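Local structure of tryptophanyl-tRNA synthetase (Aeropyrum pernix, 3A04) at residues E147-T152 with A193-H198; G68-V73 with P143-F148; D92-L97 with F102-A107; L224-A229 with E239-T244. The protein catalyses the ATP-dependent joining of L-tryptophan to its cognate tRNA, giving tryptophanyl-tRNA, AMP and diphosphate, as a class I aminoacyl-tRNA synthetase. All coordinates share one frame; numbering follows the deposited sequence.

Contact 1. Residues E147-T152 with A193-H198; sequences EFYFQT and AADILH
Tyr149 and Asp195 meet through a short hydrogen bond, the hydroxyl OH of Tyr149 giving its proton to OD1 of Asp195 at 2.7 Å. The oxygen lies at the ring edge, near the ring plane, but the hydroxyl approaches from above the carboxylate, 44° out of its plane. Tyr158 OH also bonds to OD1 of Asp195. The other oxygen is held by a flatter bond: NE2 of Gln151 reaches OD2 of Asp195 at 2.9 Å with an N-H...O angle of 166°, entering on the syn lone pair, amide and carboxylate nearly coplanar. Three hydrogen bonds thus grip this buried carboxylate, two of them on OD1. Gln151 is steadied in turn by Glu112 N, which bonds to its OE1.

His198 adds an aromatic contact. Its ring edge is turned toward the Tyr149 face in an offset edge-to-face pair, centroids 5.0 Å apart, and its CE1 lies 3.1 Å from Tyr149 OH. With CG between backbone N and carbonyl carbon (chi1 78°), the imidazole folds back over its own helix, where ND1 bonds to Ala194 O at 2.9 Å; NE2 is taken by Arg154. Polar side chains therefore join the C-terminal end of strand 147-150 to helix 183-197 in the catalytic domain, which has the Rossmann-type nucleotide-binding fold of class I synthetases.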
loop_
_atom_site.group_PDB
_atom_site.type_symbol
_atom_site.label_atom_id
_atom_site.label_comp_id
_atom_site.label_asym_id
_atom_site.label_seq_id
_atom_site.Cartn_x
_atom_site.Cartn_y
_atom_site.Cartn_z
ATOM N N GLU A 147 18.273 -9.383 -10.548
ATOM C CA GLU A 147 17.159 -9.693 -9.602
ATOM C C GLU A 147 15.861 -9.162 -10.160
ATOM O O GLU A 147 15.610 -7.937 -10.119
ATOM C CB GLU A 147 17.516 -9.112 -8.240
ATOM C CG GLU A 147 16.462 -9.469 -7.093
ATOM C CD GLU A 147 17.085 -9.442 -5.690
ATOM O OE1 GLU A 147 18.311 -9.805 -5.516
ATOM O OE2 GLU A 147 16.347 -9.039 -4.750
ATOM N N PHE A 148 15.029 -10.026 -10.733
ATOM C CA PHE A 148 13.722 -9.596 -11.262
ATOM C C PHE A 148 12.703 -9.811 -10.137
ATOM O O PHE A 148 12.800 -10.829 -9.444
ATOM C CB PHE A 148 13.269 -10.511 -12.400
ATOM C CG PHE A 148 14.215 -10.483 -13.640
ATOM C CD1 PHE A 148 14.042 -9.517 -14.625
ATOM C CD2 PHE A 148 15.243 -11.413 -13.777
ATOM C CE1 PHE A 148 14.885 -9.469 -15.784
ATOM C CE2 PHE A 148 16.098 -11.395 -14.965
ATOM C CZ PHE A 148 15.894 -10.419 -15.934
ATOM N N TYR A 149 11.651 -8.951 -10.071
ATOM C CA TYR A 149 10.605 -9.172 -9.104
ATOM C C TYR A 149 9.353 -8.521 -9.516
ATOM O O TYR A 149 9.385 -7.550 -10.350
ATOM C CB TYR A 149 11.055 -8.696 -7.696
ATOM C CG TYR A 149 11.090 -7.192 -7.555
ATOM C CD1 TYR A 149 9.928 -6.469 -7.183
ATOM C CD2 TYR A 149 12.277 -6.511 -7.838
ATOM C CE1 TYR A 149 9.982 -5.013 -7.032
ATOM C CE2 TYR A 149 12.380 -5.070 -7.727
ATOM C CZ TYR A 149 11.196 -4.366 -7.309
ATOM O OH TYR A 149 11.198 -2.994 -7.235
ATOM N N PHE A 150 8.250 -8.960 -8.888
ATOM C CA PHE A 150 6.922 -8.383 -9.114
ATOM C C PHE A 150 6.592 -7.491 -7.908
ATOM O O PHE A 150 6.874 -7.906 -6.771
ATOM C CB PHE A 150 5.825 -9.451 -9.161
ATOM C CG PHE A 150 5.915 -10.352 -10.350
ATOM C CD1 PHE A 150 5.310 -10.001 -11.553
ATOM C CD2 PHE A 150 6.621 -11.555 -10.283
ATOM C CE1 PHE A 150 5.388 -10.906 -12.707
ATOM C CE2 PHE A 150 6.709 -12.437 -11.460
ATOM C CZ PHE A 150 6.106 -12.100 -12.601
ATOM N N GLN A 151 6.067 -6.305 -8.193
ATOM C CA GLN A 151 5.585 -5.371 -7.162
ATOM C C GLN A 151 4.609 -6.095 -6.209
ATOM O O GLN A 151 4.598 -5.764 -5.035
ATOM C CB GLN A 151 4.793 -4.186 -7.731
ATOM C CG GLN A 151 5.676 -3.205 -8.551
ATOM C CD GLN A 151 4.842 -2.102 -9.192
ATOM O OE1 GLN A 151 3.683 -2.274 -9.535
ATOM N NE2 GLN A 151 5.488 -0.968 -9.408
ATOM N N THR A 152 3.874 -7.081 -6.694
ATOM C CA THR A 152 2.844 -7.677 -5.875
ATOM C C THR A 152 3.429 -8.905 -5.173
ATOM O O THR A 152 2.681 -9.651 -4.518
ATOM C CB THR A 152 1.563 -8.121 -6.638
ATOM O OG1 THR A 152 1.915 -9.119 -7.600
ATOM C CG2 THR A 152 0.799 -6.928 -7.314
ATOM N N ALA A 193 8.257 4.687 -5.774
ATOM C CA ALA A 193 9.367 5.183 -4.933
ATOM C C ALA A 193 9.960 3.971 -4.176
ATOM O O ALA A 193 11.159 3.927 -3.940
ATOM C CB ALA A 193 8.822 6.199 -3.893
ATOM N N ALA A 194 9.083 3.097 -3.630
ATOM C CA ALA A 194 9.607 1.873 -2.978
ATOM C C ALA A 194 10.436 1.008 -3.897
ATOM O O ALA A 194 11.458 0.386 -3.467
ATOM C CB ALA A 194 8.426 1.063 -2.364
ATOM N N ASP A 195 10.005 0.859 -5.149
ATOM C CA ASP A 195 10.864 0.099 -6.116
ATOM C C ASP A 195 12.321 0.645 -6.078
ATOM O O ASP A 195 13.284 -0.113 -5.994
ATOM C CB ASP A 195 10.305 0.226 -7.565
ATOM C CG ASP A 195 9.038 -0.602 -7.764
ATOM O OD1 ASP A 195 8.872 -1.634 -7.038
ATOM O OD2 ASP A 195 8.172 -0.209 -8.578
ATOM N N ILE A 196 12.484 1.967 -6.164
ATOM C CA ILE A 196 13.845 2.552 -6.128
ATOM C C ILE A 196 14.566 2.380 -4.783
ATOM O O ILE A 196 15.744 1.962 -4.718
ATOM C CB ILE A 196 13.760 4.060 -6.508
ATOM C CG1 ILE A 196 13.208 4.149 -7.948
ATOM C CG2 ILE A 196 15.130 4.757 -6.283
ATOM C CD1 ILE A 196 12.627 5.588 -8.366
ATOM N N LEU A 197 13.874 2.698 -3.697
ATOM C CA LEU A 197 14.543 2.813 -2.396
ATOM C C LEU A 197 14.669 1.481 -1.687
ATOM O O LEU A 197 15.508 1.389 -0.851
ATOM C CB LEU A 197 13.702 3.767 -1.521
ATOM C CG LEU A 197 13.761 5.211 -2.063
ATOM C CD1 LEU A 197 12.752 6.066 -1.344
ATOM C CD2 LEU A 197 15.172 5.885 -2.013
ATOM N N HIS A 198 13.811 0.459 -1.941
ATOM C CA HIS A 198 13.800 -0.731 -1.070
ATOM C C HIS A 198 15.119 -1.500 -1.174
ATOM O O HIS A 198 15.468 -2.236 -0.279
ATOM C CB HIS A 198 12.652 -1.729 -1.411
ATOM C CG HIS A 198 12.918 -2.584 -2.626
ATOM N ND1 HIS A 198 12.920 -2.082 -3.913
ATOM C CD2 HIS A 198 13.192 -3.925 -2.740
ATOM C CE1 HIS A 198 13.164 -3.069 -4.775
ATOM N NE2 HIS A 198 13.364 -4.189 -4.089
#

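Contact 2. Residues G68-V73 with P143-F148; sequences GERVAV and PKDTEF
Arg70 and Asp145 are brought together by matching first torsions, CG lying opposite the backbone N in both (chi1 -169° and -165°), while a bend at chi2 of Arg70 steers the guanidinium toward the carboxylate. The salt bridge joins the approaches to two parallel strands of the Rossmann-type sheet, 72-77 and the outer 147-150, across the start of strand 103-108.

The groups come from opposite directions and meet edge to edge, their planes nearly coplanar. NH2 of Arg70 lies 2.9 Å from OD2 of Asp145, almost exactly in the guanidinium plane and on the syn lone pair of the oxygen. The N-H...O angle of 138° shows a clearly bent bond, so coplanarity does not bring linearity with it. Both residues have further partners: Arg70 NE donates to Gly101 O, which helps to fix the rotation of the guanidinium, and Asp145 OD1 forms a salt bridge with Lys103 NZ. The carboxylate is therefore shared by two cationic side chains on the protein surface. An asparagine at Asp145 would probably leave Arg70 and Lys103 without their shared countercharge and weaken the hold on the arginine tip.

A water probably bridges the second side of the pair, accepting from Arg70 NH1 at 3.1 Å; its 2.5 Å distance to Asp145 OD1, the oxygen that Lys103 also holds, is unusually short.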
loop_
_atom_site.group_PDB
_atom_site.type_symbol
_atom_site.label_atom_id
_atom_site.label_comp_id
_atom_site.label_asym_id
_atom_site.label_seq_id
_atom_site.Cartn_x
_atom_site.Cartn_y
_atom_site.Cartn_z
ATOM N N GLY A 68 35.252 0.165 -3.451
ATOM C CA GLY A 68 35.032 -1.278 -3.374
ATOM C C GLY A 68 33.646 -1.667 -2.894
ATOM O O GLY A 68 33.378 -2.878 -2.654
ATOM N N GLU A 69 32.757 -0.690 -2.764
ATOM C CA GLU A 69 31.375 -1.014 -2.306
ATOM C C GLU A 69 30.582 -1.668 -3.516
ATOM O O GLU A 69 30.855 -1.276 -4.671
ATOM C CB GLU A 69 30.651 0.269 -1.758
ATOM C CG GLU A 69 30.922 0.679 -0.221
ATOM C CD GLU A 69 30.235 1.999 0.288
ATOM O OE1 GLU A 69 29.196 2.106 0.978
ATOM O OE2 GLU A 69 30.841 3.012 0.075
ATOM N N ARG A 70 29.692 -2.639 -3.280
ATOM C CA ARG A 70 28.866 -3.150 -4.427
ATOM C C ARG A 70 27.766 -2.082 -4.658
ATOM O O ARG A 70 27.169 -1.611 -3.667
ATOM C CB ARG A 70 28.273 -4.540 -4.197
ATOM C CG ARG A 70 27.647 -5.178 -5.519
ATOM C CD ARG A 70 28.653 -5.668 -6.562
ATOM N NE ARG A 70 28.044 -6.269 -7.774
ATOM C CZ ARG A 70 27.190 -7.309 -7.793
ATOM N NH1 ARG A 70 26.747 -7.879 -6.648
ATOM N NH2 ARG A 70 26.716 -7.738 -8.956
ATOM N N VAL A 71 27.598 -1.625 -5.915
ATOM C CA VAL A 71 26.609 -0.552 -6.297
ATOM C C VAL A 71 25.517 -1.180 -7.183
ATOM O O VAL A 71 25.735 -2.278 -7.681
ATOM C CB VAL A 71 27.211 0.677 -6.973
ATOM C CG1 VAL A 71 28.035 1.469 -5.977
ATOM C CG2 VAL A 71 28.116 0.353 -8.270
ATOM N N ALA A 72 24.375 -0.514 -7.342
ATOM C CA ALA A 72 23.222 -1.131 -8.009
ATOM C C ALA A 72 22.581 -0.181 -9.009
ATOM O O ALA A 72 22.742 1.029 -8.935
ATOM C CB ALA A 72 22.142 -1.626 -6.974
ATOM N N VAL A 73 21.878 -0.764 -9.968
ATOM C CA VAL A 73 21.031 0.002 -10.845
ATOM C C VAL A 73 19.676 -0.660 -10.780
ATOM O O VAL A 73 19.584 -1.914 -10.650
ATOM C CB VAL A 73 21.608 0.048 -12.344
ATOM C CG1 VAL A 73 21.845 -1.365 -12.918
ATOM C CG2 VAL A 73 20.622 0.830 -13.238
ATOM N N PRO A 143 20.835 -14.056 -16.513
ATOM C CA PRO A 143 19.705 -14.680 -15.760
ATOM C C PRO A 143 20.019 -15.016 -14.310
ATOM O O PRO A 143 19.096 -15.108 -13.533
ATOM C CB PRO A 143 19.428 -15.986 -16.522
ATOM C CG PRO A 143 20.760 -16.332 -17.196
ATOM C CD PRO A 143 21.389 -14.963 -17.541
ATOM N N LYS A 144 21.284 -15.233 -13.974
ATOM C CA LYS A 144 21.689 -15.663 -12.646
ATOM C C LYS A 144 21.744 -14.451 -11.714
ATOM O O LYS A 144 21.153 -14.499 -10.613
ATOM C CB LYS A 144 23.080 -16.338 -12.657
ATOM C CG LYS A 144 23.473 -17.047 -11.325
ATOM C CD LYS A 144 24.999 -17.331 -11.217
ATOM C CE LYS A 144 25.351 -18.096 -9.922
ATOM N NZ LYS A 144 25.056 -17.333 -8.623
ATOM N N ASP A 145 22.409 -13.385 -12.139
ATOM C CA ASP A 145 22.720 -12.314 -11.189
ATOM C C ASP A 145 21.732 -11.138 -11.238
ATOM O O ASP A 145 21.846 -10.253 -10.394
ATOM C CB ASP A 145 24.121 -11.742 -11.420
ATOM C CG ASP A 145 24.618 -10.864 -10.199
ATOM O OD1 ASP A 145 24.487 -11.353 -9.029
ATOM O OD2 ASP A 145 25.133 -9.694 -10.400
ATOM N N THR A 146 20.797 -11.126 -12.197
ATOM C CA THR A 146 19.839 -10.045 -12.312
ATOM C C THR A 146 18.744 -10.376 -11.304
ATOM O O THR A 146 18.287 -11.514 -11.224
ATOM C CB THR A 146 19.207 -9.932 -13.727
ATOM O OG1 THR A 146 20.261 -9.663 -14.696
ATOM C CG2 THR A 146 18.113 -8.702 -13.784
ATOM N N GLU A 147 18.273 -9.383 -10.548
ATOM C CA GLU A 147 17.159 -9.693 -9.602
ATOM C C GLU A 147 15.861 -9.162 -10.160
ATOM O O GLU A 147 15.610 -7.937 -10.119
ATOM C CB GLU A 147 17.516 -9.112 -8.240
ATOM C CG GLU A 147 16.462 -9.469 -7.093
ATOM C CD GLU A 147 17.085 -9.442 -5.690
ATOM O OE1 GLU A 147 18.311 -9.805 -5.516
ATOM O OE2 GLU A 147 16.347 -9.039 -4.750
ATOM N N PHE A 148 15.029 -10.026 -10.733
ATOM C CA PHE A 148 13.722 -9.596 -11.262
ATOM C C PHE A 148 12.703 -9.811 -10.137
ATOM O O PHE A 148 12.800 -10.829 -9.444
ATOM C CB PHE A 148 13.269 -10.511 -12.400
ATOM C CG PHE A 148 14.215 -10.483 -13.640
ATOM C CD1 PHE A 148 14.042 -9.517 -14.625
ATOM C CD2 PHE A 148 15.243 -11.413 -13.777
ATOM C CE1 PHE A 148 14.885 -9.469 -15.784
ATOM C CE2 PHE A 148 16.098 -11.395 -14.965
ATOM C CZ PHE A 148 15.894 -10.419 -15.934
HETATM O O HOH W 1 25.320 -10.578 -6.838
#

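Contact 3. Residues D92-L97 with F102-A107; sequences DQLIYL and FKVFVA
Leu97 and Phe102 cross with the leucine laid over one face of the phenylalanine ring. CD2 of Leu97 sits 3.9 Å from the centroid of the Phe102 ring and 12° off its normal, the geometry of a CH-pi contact over the ring centre. Nearer the backbone, Leu97 CB covers the root of the same ring, 3.7 Å from Phe102 CG. Two carbons of one side chain thus span the aromatic face. A main-chain bond ties the pair: Phe102 N donates to Leu97 O at 3.0 Å, the donor standing above the carbonyl plane.

One helical turn earlier, Leu94 meets Val104 at about a right angle, its CB being 4.1 Å from CG1 of Val104. The valine has CG1 opposite its backbone N (chi1 -178°), leaving CG2 beside that N and 3.8 Å from Leu94 O. Leu94 CD1 extends farther along the strand to CG2 of Val106, 4.0 Å away. Val73 touches both leucines from the adjoining strand, and helix 58-66 packs against Phe102. These apolar contacts place helix 85-99 against the sheet, joining the helix to the second strand of a beta-alpha-beta unit, the repeating element of a Rossmann-type fold.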
loop_
_atom_site.group_PDB
_atom_site.type_symbol
_atom_site.label_atom_id
_atom_site.label_comp_id
_atom_site.label_asym_id
_atom_site.label_seq_id
_atom_site.Cartn_x
_atom_site.Cartn_y
_atom_site.Cartn_z
ATOM N N ASP A 92 19.852 -2.058 -22.599
ATOM C CA ASP A 92 21.247 -1.932 -23.017
ATOM C C ASP A 92 22.060 -1.175 -21.954
ATOM O O ASP A 92 23.192 -1.522 -21.710
ATOM C CB ASP A 92 21.300 -1.141 -24.336
ATOM C CG ASP A 92 21.010 -2.075 -25.581
ATOM O OD1 ASP A 92 21.098 -3.375 -25.512
ATOM O OD2 ASP A 92 20.603 -1.487 -26.583
ATOM N N GLN A 93 21.486 -0.121 -21.371
ATOM C CA GLN A 93 22.190 0.603 -20.248
ATOM C C GLN A 93 22.322 -0.326 -19.013
ATOM O O GLN A 93 23.323 -0.339 -18.384
ATOM C CB GLN A 93 21.357 1.836 -19.845
ATOM C CG GLN A 93 21.297 2.831 -20.985
ATOM C CD GLN A 93 20.492 4.024 -20.665
ATOM O OE1 GLN A 93 20.812 4.764 -19.741
ATOM N NE2 GLN A 93 19.377 4.209 -21.387
ATOM N N LEU A 94 21.309 -1.122 -18.673
ATOM C CA LEU A 94 21.540 -2.151 -17.633
ATOM C C LEU A 94 22.627 -3.136 -17.904
ATOM O O LEU A 94 23.393 -3.482 -16.979
ATOM C CB LEU A 94 20.260 -2.950 -17.275
ATOM C CG LEU A 94 18.961 -2.154 -17.138
ATOM C CD1 LEU A 94 17.747 -3.142 -16.927
ATOM C CD2 LEU A 94 19.104 -1.182 -15.934
ATOM N N ILE A 95 22.717 -3.623 -19.159
ATOM C CA ILE A 95 23.741 -4.646 -19.463
ATOM C C ILE A 95 25.107 -4.032 -19.356
ATOM O O ILE A 95 26.024 -4.608 -18.809
ATOM C CB ILE A 95 23.540 -5.219 -20.932
ATOM C CG1 ILE A 95 22.226 -6.043 -20.913
ATOM C CG2 ILE A 95 24.730 -6.084 -21.377
ATOM C CD1 ILE A 95 21.709 -6.527 -22.315
ATOM N N TYR A 96 25.270 -2.847 -19.876
ATOM C CA TYR A 96 26.580 -2.199 -19.699
ATOM C C TYR A 96 26.962 -2.141 -18.183
ATOM O O TYR A 96 28.057 -2.525 -17.756
ATOM C CB TYR A 96 26.495 -0.757 -20.312
ATOM C CG TYR A 96 27.661 0.121 -19.888
ATOM C CD1 TYR A 96 28.910 0.035 -20.549
ATOM C CD2 TYR A 96 27.508 1.076 -18.826
ATOM C CE1 TYR A 96 30.006 0.868 -20.155
ATOM C CE2 TYR A 96 28.616 1.856 -18.407
ATOM C CZ TYR A 96 29.858 1.760 -19.099
ATOM O OH TYR A 96 30.972 2.538 -18.687
ATOM N N LEU A 97 26.051 -1.600 -17.373
ATOM C CA LEU A 97 26.369 -1.483 -15.957
ATOM C C LEU A 97 26.588 -2.865 -15.377
ATOM O O LEU A 97 27.481 -3.017 -14.600
ATOM C CB LEU A 97 25.240 -0.693 -15.209
ATOM C CG LEU A 97 25.097 0.758 -15.773
ATOM C CD1 LEU A 97 23.796 1.398 -15.288
ATOM C CD2 LEU A 97 26.268 1.673 -15.252
ATOM N N PHE A 102 27.790 -3.665 -11.669
ATOM C CA PHE A 102 26.565 -3.234 -10.904
ATOM C C PHE A 102 25.639 -4.376 -10.660
ATOM O O PHE A 102 25.418 -5.195 -11.591
ATOM C CB PHE A 102 25.786 -2.122 -11.671
ATOM C CG PHE A 102 26.431 -0.800 -11.668
ATOM C CD1 PHE A 102 27.714 -0.633 -12.119
ATOM C CD2 PHE A 102 25.690 0.330 -11.228
ATOM C CE1 PHE A 102 28.300 0.649 -12.118
ATOM C CE2 PHE A 102 26.254 1.601 -11.178
ATOM C CZ PHE A 102 27.572 1.786 -11.624
ATOM N N LYS A 103 24.995 -4.420 -9.462
ATOM C CA LYS A 103 23.900 -5.349 -9.253
ATOM C C LYS A 103 22.681 -4.758 -9.991
ATOM O O LYS A 103 22.323 -3.610 -9.787
ATOM C CB LYS A 103 23.605 -5.500 -7.719
ATOM C CG LYS A 103 22.478 -6.489 -7.397
ATOM C CD LYS A 103 22.742 -7.996 -7.725
ATOM C CE LYS A 103 21.528 -8.780 -7.404
ATOM N NZ LYS A 103 21.772 -10.294 -7.569
ATOM N N VAL A 104 22.010 -5.536 -10.816
ATOM C CA VAL A 104 20.842 -5.032 -11.519
ATOM C C VAL A 104 19.557 -5.567 -10.872
ATOM O O VAL A 104 19.426 -6.777 -10.603
ATOM C CB VAL A 104 20.834 -5.519 -13.041
ATOM C CG1 VAL A 104 19.642 -4.960 -13.801
ATOM C CG2 VAL A 104 22.173 -5.079 -13.737
ATOM N N PHE A 105 18.613 -4.641 -10.654
ATOM C CA PHE A 105 17.294 -4.964 -10.173
ATOM C C PHE A 105 16.338 -4.535 -11.255
ATOM O O PHE A 105 16.399 -3.405 -11.743
ATOM C CB PHE A 105 16.955 -4.154 -8.887
ATOM C CG PHE A 105 17.742 -4.607 -7.660
ATOM C CD1 PHE A 105 18.982 -4.104 -7.384
ATOM C CD2 PHE A 105 17.197 -5.613 -6.807
ATOM C CE1 PHE A 105 19.685 -4.518 -6.219
ATOM C CE2 PHE A 105 17.890 -6.050 -5.637
ATOM C CZ PHE A 105 19.146 -5.471 -5.365
ATOM N N VAL A 106 15.400 -5.415 -11.567
ATOM C CA VAL A 106 14.368 -5.108 -12.544
ATOM C C VAL A 106 13.007 -5.316 -11.905
ATOM O O VAL A 106 12.635 -6.443 -11.541
ATOM C CB VAL A 106 14.480 -6.020 -13.800
ATOM C CG1 VAL A 106 13.303 -5.652 -14.757
ATOM C CG2 VAL A 106 15.828 -5.719 -14.544
ATOM N N ALA A 107 12.251 -4.229 -11.760
ATOM C CA ALA A 107 10.926 -4.359 -11.176
ATOM C C ALA A 107 9.908 -4.541 -12.317
ATOM O O ALA A 107 9.959 -3.821 -13.325
ATOM C CB ALA A 107 10.567 -3.075 -10.383
#

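Contact 4. Residues L224-A229 with E239-T244; sequences LTRDLA and ERPAST
The Arg226 side chain runs antiparallel to that of Pro241 as it passes, and can be traced outward atom by atom. Its CB lies 4.0 Å from CG of Arg240. CG then rests on the proline, 3.7 Å from Pro241 CD, and Arg226 CD passes near the carbonyl oxygen of Pro241. A turn at chi3 (65°) bends the chain so that the guanidinium lies beside the segment 239-244. There NH1 of Arg226 donates to Pro241 O at 2.9 Å; the acceptor lies in the guanidinium plane, whereas the donor stands 46° above the carbonyl plane. The same nitrogen forms a salt bridge with Asp57 OD2.

One guanidinium face of Arg226 is covered toward its rim by Arg240 CB. NH2 of Arg226 is 4.0 Å from NE of Arg240, a close approach of like charges, with the two guanidinium planes 74° apart; Asp230 pairs with NH1 of Arg240 and probably eases the repulsion. A leucine at Arg226 would probably leave Asp57 without this countercharge and Pro241 O without its hydrogen bond.

Two van der Waals contacts flank it: Thr225 CG2 meets Pro241 CG at 4.0 Å, and Ala229 CB lies 3.8 Å from Glu239 O. Helix 219-231 is thereby fastened to the lead-in of strand 242-246, while Ile196 of helix 183-197 touches Pro241 and the Ser243 backbone is hydrogen-bonded to that of Arg56 in strand 52-56.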
loop_
_atom_site.group_PDB
_atom_site.type_symbol
_atom_site.label_atom_id
_atom_site.label_comp_id
_atom_site.label_asym_id
_atom_site.label_seq_id
_atom_site.Cartn_x
_atom_site.Cartn_y
_atom_site.Cartn_z
ATOM N N LEU A 224 10.518 13.389 -6.140
ATOM C CA LEU A 224 9.641 13.071 -5.011
ATOM C C LEU A 224 10.261 11.863 -4.227
ATOM O O LEU A 224 10.267 11.858 -3.005
ATOM C CB LEU A 224 8.211 12.743 -5.449
ATOM C CG LEU A 224 7.263 12.184 -4.368
ATOM C CD1 LEU A 224 7.003 13.272 -3.267
ATOM C CD2 LEU A 224 5.902 11.668 -4.959
ATOM N N THR A 225 10.795 10.885 -4.939
ATOM C CA THR A 225 11.532 9.724 -4.318
ATOM C C THR A 225 12.708 10.196 -3.469
ATOM O O THR A 225 12.909 9.699 -2.353
ATOM C CB THR A 225 11.989 8.701 -5.425
ATOM O OG1 THR A 225 10.803 8.251 -6.106
ATOM C CG2 THR A 225 12.692 7.447 -4.847
ATOM N N ARG A 226 13.480 11.160 -3.974
ATOM C CA ARG A 226 14.637 11.657 -3.202
ATOM C C ARG A 226 14.112 12.399 -1.992
ATOM O O ARG A 226 14.665 12.261 -0.944
ATOM C CB ARG A 226 15.460 12.613 -4.059
ATOM C CG ARG A 226 16.284 11.862 -5.147
ATOM C CD ARG A 226 16.724 12.876 -6.255
ATOM N NE ARG A 226 17.670 13.915 -5.771
ATOM C CZ ARG A 226 18.982 13.740 -5.624
ATOM N NH1 ARG A 226 19.609 12.555 -5.837
ATOM N NH2 ARG A 226 19.704 14.764 -5.190
ATOM N N ASP A 227 13.018 13.168 -2.136
ATOM C CA ASP A 227 12.386 13.767 -0.921
ATOM C C ASP A 227 11.922 12.724 0.105
ATOM O O ASP A 227 12.132 12.904 1.290
ATOM C CB ASP A 227 11.234 14.684 -1.221
ATOM C CG ASP A 227 11.680 15.939 -2.020
ATOM O OD1 ASP A 227 12.881 16.230 -2.069
ATOM O OD2 ASP A 227 10.833 16.526 -2.730
ATOM N N LEU A 228 11.228 11.682 -0.349
ATOM C CA LEU A 228 10.844 10.598 0.526
ATOM C C LEU A 228 12.055 9.994 1.286
ATOM O O LEU A 228 11.991 9.801 2.530
ATOM C CB LEU A 228 9.972 9.530 -0.218
ATOM C CG LEU A 228 8.526 9.907 -0.513
ATOM C CD1 LEU A 228 8.001 8.851 -1.552
ATOM C CD2 LEU A 228 7.691 9.844 0.844
ATOM N N ALA A 229 13.178 9.794 0.617
ATOM C CA ALA A 229 14.389 9.288 1.319
ATOM C C ALA A 229 14.774 10.226 2.516
ATOM O O ALA A 229 14.978 9.775 3.678
ATOM C CB ALA A 229 15.588 9.188 0.312
ATOM N N GLU A 239 19.527 6.702 1.342
ATOM C CA GLU A 239 20.237 7.654 0.523
ATOM C C GLU A 239 19.353 8.094 -0.677
ATOM O O GLU A 239 18.528 7.294 -1.273
ATOM C CB GLU A 239 21.611 7.057 0.088
ATOM C CG GLU A 239 22.352 7.965 -1.038
ATOM C CD GLU A 239 23.865 7.679 -1.296
ATOM O OE1 GLU A 239 24.608 7.905 -0.308
ATOM O OE2 GLU A 239 24.325 7.282 -2.478
ATOM N N ARG A 240 19.533 9.356 -1.068
ATOM C CA ARG A 240 18.867 9.890 -2.247
ATOM C C ARG A 240 19.372 9.121 -3.514
ATOM O O ARG A 240 20.573 8.926 -3.677
ATOM C CB ARG A 240 19.198 11.389 -2.382
ATOM C CG ARG A 240 18.421 12.223 -1.332
ATOM C CD ARG A 240 18.684 13.774 -1.531
ATOM N NE ARG A 240 20.083 14.095 -1.291
ATOM C CZ ARG A 240 20.674 14.255 -0.096
ATOM N NH1 ARG A 240 19.965 14.188 1.049
ATOM N NH2 ARG A 240 21.997 14.531 -0.050
ATOM N N PRO A 241 18.455 8.605 -4.348
ATOM C CA PRO A 241 18.984 7.848 -5.515
ATOM C C PRO A 241 19.603 8.746 -6.574
ATOM O O PRO A 241 19.111 9.837 -6.827
ATOM C CB PRO A 241 17.726 7.179 -6.107
ATOM C CG PRO A 241 16.527 8.100 -5.551
ATOM C CD PRO A 241 17.027 8.376 -4.123
ATOM N N ALA A 242 20.655 8.250 -7.190
ATOM C CA ALA A 242 21.296 8.880 -8.365
ATOM C C ALA A 242 20.527 8.525 -9.646
ATOM O O ALA A 242 19.674 7.660 -9.616
ATOM C CB ALA A 242 22.765 8.428 -8.462
ATOM N N SER A 243 20.797 9.245 -10.733
ATOM C CA SER A 243 20.136 9.042 -11.971
ATOM C C SER A 243 21.046 9.358 -13.152
ATOM O O SER A 243 22.019 10.155 -13.036
ATOM C CB SER A 243 18.849 9.882 -12.027
ATOM O OG SER A 243 19.052 11.217 -11.563
ATOM N N THR A 244 20.767 8.739 -14.299
ATOM C CA THR A 244 21.436 9.142 -15.563
ATOM C C THR A 244 20.269 9.457 -16.452
ATOM O O THR A 244 19.167 8.923 -16.194
ATOM C CB THR A 244 22.322 8.080 -16.213
ATOM O OG1 THR A 244 21.565 6.865 -16.404
ATOM C CG2 THR A 244 23.566 7.718 -15.322
#

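In the fold
All four contacts reach one sheet. Contacts 2 and 3 are the closest, centres 7 Å apart, and contact 3 falls within the chain span that contact 2 bridges; a probable hydrogen bond, Val71 O to Lys103 N at 2.9 Å, links the lead-in of strand 72-77 to strand 103-108. Contact 1 shares Glu147 and Phe148 with contact 2, and its Glu147 N lies 2.9 Å from Val104 O of contact 3. Contact 4 packs on contact 1, Ile196 CG2 lying 3.6 Å from Pro241 CB, but misses contact 2 by about 7 Å between nearest atoms. Of the class I ATP-site signatures, HIGH (79-87) runs into helix 85-99 of contact 3 and KMSKS (256-260) follows strand 242-246 of contact 4.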